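Local coordinates for protein arylesterase (Agrobacterium tumefaciens, PDB 3DCI) that probably hydrolyses ester bonds as a member of the GDSL-like (SGNH) hydrolase family, and carries a bound zinc ion, at residues Ala57-Lys62 / Ala224-Ile229; Asn87-Leu92 / Arg130-Ile135. One frame throughout, in Å; residues are numbered along the deposited sequence.

Contact 1 and contact 2 join helices of one three-layer alpha/beta fold, built on a parallel sheet of strand order 63-69, 24-30, 104-108, 149-154, 192-195. In contact 1 the end of helix 51-59 meets the end of helix 212-229; in contact 2 the start of helix 88-99 packs on helix 122-138. Their centres lie about 24 Å apart and their nearest atoms about 13 Å, so they do not touch. Contact 2 is buried, its centre about 12 Å from that of the chain, and is nested in sequence within the loop that contact 1 closes. Zinc adjoins contact 1 alone, through Asp228, with His192 as a second protein ligand; contact 2 lies away from that site.

Contact 1 of 2, residues Ala57-Lys62 / Ala224-Ile229; sequences AELAGK and APVRDI. With ZN (zinc ion), chain D.
Arg227, near the end of helix 212-229, reaches over to the end of helix 51-59 and gives a backbone carbonyl a weak hydrogen bond: its NH2 lies 3.3 Å from Glu58 O, with an N-H...O angle of 133°. The oxygen sits at the edge of the guanidinium, near its plane, while Leu59 CD2 lies over one face. The Arg227 chain is extended from CG to NE and slides past Leu59 in the opposite direction, bringing its CG to 3.8 Å from Leu59 CD2. Leu59 CD1 meets Val226 CG1 at 3.7 Å, a methyl placed there by lying anti to the valine backbone N (chi1 172°); the two side chains cross at about a right angle. Val226 also touches Leu104, Ile106 and Leu151, so this pair joins helix 51-59 and helix 212-229 over strands of the central parallel sheet in the alpha/beta fold of the SGNH hydrolases. Beyond Leu59 the chain leaves the helix at Ala60, with positive phi, and makes a type I' turn, closed by Lys62 N to Leu59 O at 3.1 Å, before strand 63-69. Asp228, pointing away from this interface, binds zinc through OD2 at 2.1 Å, and His192 NE2 binds the same ion.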
# COMPACT_ATOMS: atom_id res chain seq x y z
N ALA A 57 5.34 22.80 29.69
CA ALA A 57 5.85 23.45 30.91
C ALA A 57 5.43 24.92 31.00
O ALA A 57 5.05 25.40 32.05
CB ALA A 57 7.38 23.33 30.97
N GLU A 58 5.45 25.62 29.87
CA GLU A 58 5.03 27.02 29.81
C GLU A 58 3.56 27.20 30.13
O GLU A 58 3.18 28.17 30.77
CB GLU A 58 5.26 27.62 28.43
CG GLU A 58 6.70 27.63 27.98
CD GLU A 58 7.60 28.41 28.86
OE1 GLU A 58 7.14 29.46 29.38
OE2 GLU A 58 8.76 27.97 29.04
N LEU A 59 2.73 26.26 29.69
CA LEU A 59 1.29 26.35 29.93
C LEU A 59 0.94 25.97 31.36
O LEU A 59 -0.20 26.12 31.79
CB LEU A 59 0.53 25.48 28.92
CG LEU A 59 0.65 26.00 27.49
CD1 LEU A 59 0.11 25.00 26.46
CD2 LEU A 59 -0.04 27.35 27.35
N ALA A 60 1.91 25.43 32.09
CA ALA A 60 1.87 25.38 33.54
C ALA A 60 0.62 24.69 34.10
O ALA A 60 -0.04 25.21 35.00
CB ALA A 60 2.00 26.80 34.10
N GLY A 61 0.29 23.52 33.56
CA GLY A 61 -0.82 22.71 34.09
C GLY A 61 -2.15 22.92 33.38
O GLY A 61 -3.09 22.18 33.61
N LYS A 62 -2.22 23.93 32.53
CA LYS A 62 -3.39 24.18 31.71
C LYS A 62 -3.61 23.06 30.67
O LYS A 62 -4.75 22.62 30.48
CB LYS A 62 -3.24 25.53 30.98
CG LYS A 62 -4.25 25.78 29.85
CD LYS A 62 -4.10 27.20 29.27
CE LYS A 62 -5.39 27.68 28.58
NZ LYS A 62 -5.66 29.12 28.91
N ALA A 224 1.94 31.65 23.78
CA ALA A 224 1.01 32.78 23.62
C ALA A 224 -0.16 32.50 22.69
O ALA A 224 -1.32 32.62 23.12
CB ALA A 224 1.75 34.06 23.19
N PRO A 225 0.11 32.12 21.43
CA PRO A 225 -1.01 31.76 20.59
C PRO A 225 -1.82 30.59 21.17
O PRO A 225 -3.03 30.60 21.08
CB PRO A 225 -0.36 31.39 19.25
CG PRO A 225 1.07 31.12 19.57
CD PRO A 225 1.39 32.02 20.70
N VAL A 226 -1.15 29.61 21.78
CA VAL A 226 -1.84 28.43 22.30
C VAL A 226 -2.83 28.85 23.41
O VAL A 226 -3.96 28.36 23.44
CB VAL A 226 -0.88 27.30 22.69
CG1 VAL A 226 -1.61 26.20 23.41
CG2 VAL A 226 -0.19 26.73 21.42
N ARG A 227 -2.45 29.81 24.26
CA ARG A 227 -3.41 30.46 25.18
C ARG A 227 -4.56 31.22 24.50
O ARG A 227 -5.71 31.11 24.94
CB ARG A 227 -2.68 31.41 26.14
CG ARG A 227 -1.77 30.73 27.14
CD ARG A 227 -1.51 31.56 28.42
NE ARG A 227 -0.27 31.08 29.06
CZ ARG A 227 0.96 31.49 28.74
NH1 ARG A 227 1.16 32.41 27.80
NH2 ARG A 227 2.00 30.97 29.38
N ASP A 228 -4.29 32.01 23.46
CA ASP A 228 -5.37 32.71 22.73
C ASP A 228 -6.34 31.67 22.17
O ASP A 228 -7.55 31.90 22.17
CB ASP A 228 -4.86 33.64 21.57
CG ASP A 228 -6.00 34.03 20.52
OD1 ASP A 228 -6.52 35.15 20.53
OD2 ASP A 228 -6.37 33.22 19.65
N ILE A 229 -5.82 30.55 21.69
CA ILE A 229 -6.64 29.54 21.00
C ILE A 229 -7.47 28.73 22.00
O ILE A 229 -8.68 28.58 21.80
CB ILE A 229 -5.78 28.59 20.14
CG1 ILE A 229 -5.10 29.37 19.01
CG2 ILE A 229 -6.63 27.41 19.58
CD1 ILE A 229 -3.93 28.59 18.30
ZN ZN D . -6.56 34.00 17.70

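Contact 2 of 2, residues Asn87-Leu92 / Arg130-Ile135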
# COMPACT_ATOMS: atom_id res chain seq x y z
N ASN A 87 4.62 9.32 5.86
CA ASN A 87 3.47 10.00 5.33
C ASN A 87 2.74 10.62 6.50
O ASN A 87 2.23 9.91 7.37
CB ASN A 87 2.57 9.02 4.53
CG ASN A 87 1.41 9.72 3.86
OD1 ASN A 87 0.71 10.51 4.51
ND2 ASN A 87 1.24 9.51 2.54
N GLY A 88 2.74 11.94 6.56
CA GLY A 88 2.11 12.64 7.66
C GLY A 88 0.61 12.43 7.78
O GLY A 88 0.09 12.39 8.87
N ALA A 89 -0.09 12.28 6.68
CA ALA A 89 -1.54 12.15 6.73
C ALA A 89 -1.98 10.82 7.37
O ALA A 89 -2.95 10.78 8.15
CB ALA A 89 -2.12 12.32 5.33
N ARG A 90 -1.28 9.72 7.04
CA ARG A 90 -1.62 8.41 7.60
C ARG A 90 -1.34 8.39 9.10
O ARG A 90 -2.13 7.90 9.88
CB ARG A 90 -0.79 7.30 6.92
CG ARG A 90 -1.58 6.36 6.00
CD ARG A 90 -2.04 7.01 4.72
NE ARG A 90 -3.23 7.85 4.92
CZ ARG A 90 -3.60 8.85 4.10
NH1 ARG A 90 -2.90 9.15 3.01
NH2 ARG A 90 -4.69 9.56 4.41
N ALA A 91 -0.19 8.94 9.47
CA ALA A 91 0.20 9.01 10.88
C ALA A 91 -0.66 9.99 11.66
O ALA A 91 -0.85 9.79 12.87
CB ALA A 91 1.67 9.42 11.02
N LEU A 92 -1.13 11.06 11.01
CA LEU A 92 -2.00 12.02 11.67
C LEU A 92 -3.29 11.37 12.07
O LEU A 92 -3.76 11.55 13.19
CB LEU A 92 -2.27 13.26 10.82
CG LEU A 92 -3.21 14.31 11.44
CD1 LEU A 92 -2.69 14.75 12.81
CD2 LEU A 92 -3.40 15.48 10.49
N ARG A 130 -3.01 21.62 3.51
CA ARG A 130 -4.44 21.72 3.31
C ARG A 130 -5.08 20.34 3.53
O ARG A 130 -6.12 20.24 4.20
CB ARG A 130 -4.77 22.24 1.90
CG ARG A 130 -6.25 22.30 1.60
CD ARG A 130 -6.53 22.60 0.14
NE ARG A 130 -6.03 23.92 -0.23
CZ ARG A 130 -6.70 25.06 -0.05
NH1 ARG A 130 -7.93 25.06 0.46
NH2 ARG A 130 -6.15 26.21 -0.41
N ARG A 131 -4.45 19.28 3.01
CA ARG A 131 -4.99 17.93 3.24
C ARG A 131 -5.02 17.58 4.75
O ARG A 131 -6.01 17.07 5.26
CB ARG A 131 -4.23 16.89 2.44
CG ARG A 131 -4.74 15.45 2.59
CD ARG A 131 -6.22 15.33 2.15
NE ARG A 131 -6.74 14.03 2.59
CZ ARG A 131 -8.02 13.78 2.84
NH1 ARG A 131 -8.96 14.73 2.72
NH2 ARG A 131 -8.37 12.56 3.23
N LEU A 132 -3.97 17.90 5.48
CA LEU A 132 -3.96 17.62 6.92
C LEU A 132 -5.04 18.40 7.69
O LEU A 132 -5.71 17.87 8.61
CB LEU A 132 -2.58 17.91 7.50
CG LEU A 132 -1.40 17.11 6.93
CD1 LEU A 132 -0.10 17.44 7.65
CD2 LEU A 132 -1.67 15.62 7.01
N ALA A 133 -5.23 19.66 7.32
CA ALA A 133 -6.30 20.47 7.88
C ALA A 133 -7.67 19.80 7.67
O ALA A 133 -8.46 19.67 8.59
CB ALA A 133 -6.28 21.89 7.30
N GLN A 134 -7.93 19.33 6.45
CA GLN A 134 -9.20 18.65 6.14
C GLN A 134 -9.37 17.39 6.96
O GLN A 134 -10.48 17.08 7.41
CB GLN A 134 -9.26 18.26 4.67
CG GLN A 134 -9.36 19.42 3.72
CD GLN A 134 -9.23 18.99 2.25
OE1 GLN A 134 -8.83 17.83 1.91
NE2 GLN A 134 -9.54 19.92 1.37
N ILE A 135 -8.29 16.65 7.13
CA ILE A 135 -8.32 15.46 7.98
C ILE A 135 -8.71 15.80 9.42
O ILE A 135 -9.60 15.15 9.99
CB ILE A 135 -6.96 14.72 7.96
CG1 ILE A 135 -6.76 14.06 6.59
CG2 ILE A 135 -6.88 13.67 9.12
CD1 ILE A 135 -5.40 13.37 6.33
O HOH W 1 -4.86 11.80 2.25
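Ala89 and Leu132 mark the closest backbone approach, CA to CA 6.0 Å, between two nearly parallel helices of the alpha/beta fold. The axes of 88-92 and 130-135 cross at -16°, 10.1 Å apart at their closest. Asn87 is the N-cap of helix 88-99: its OD1 accepts weak bonds from Ala89 N and Arg90 N, while its ND2 hydrogen-bonds to Asp78 OD1. Gly88 lies beside Leu132 CD2, and the same methyl presses on the backbone of Ala89, 3.5 Å from its CA. Ala89 CB touches two larger chains, 3.7 Å from Leu132 CD2 and 3.6 Å from Ile135 CD1. Arg90 starts away from the partner helix, then folds back so that Ala89 CB lies over one face of its guanidinium; its NH2 also forms a salt bridge with Glu93. Leu92 sends its CG anti to the backbone N (chi1 178°), which carries CD2 in among Leu132 CD2, Leu132 O and Ile135 CG2. Leu92 further touches Leu27 and Phe29 of strand 24-30, seating helix 88-99 on the sheet. At the outer margin, His80 of a second subunit packs on Arg90. A water bridges Arg90 and Arg131 across the contact, in the plane of both guanidinium groups, accepting from Arg90 NH2 at 3.1 Å and Arg131 NE at 2.9 Å, while Arg131 NH1 donates to Gln134 OE1 only 1° out of its own guanidinium plane.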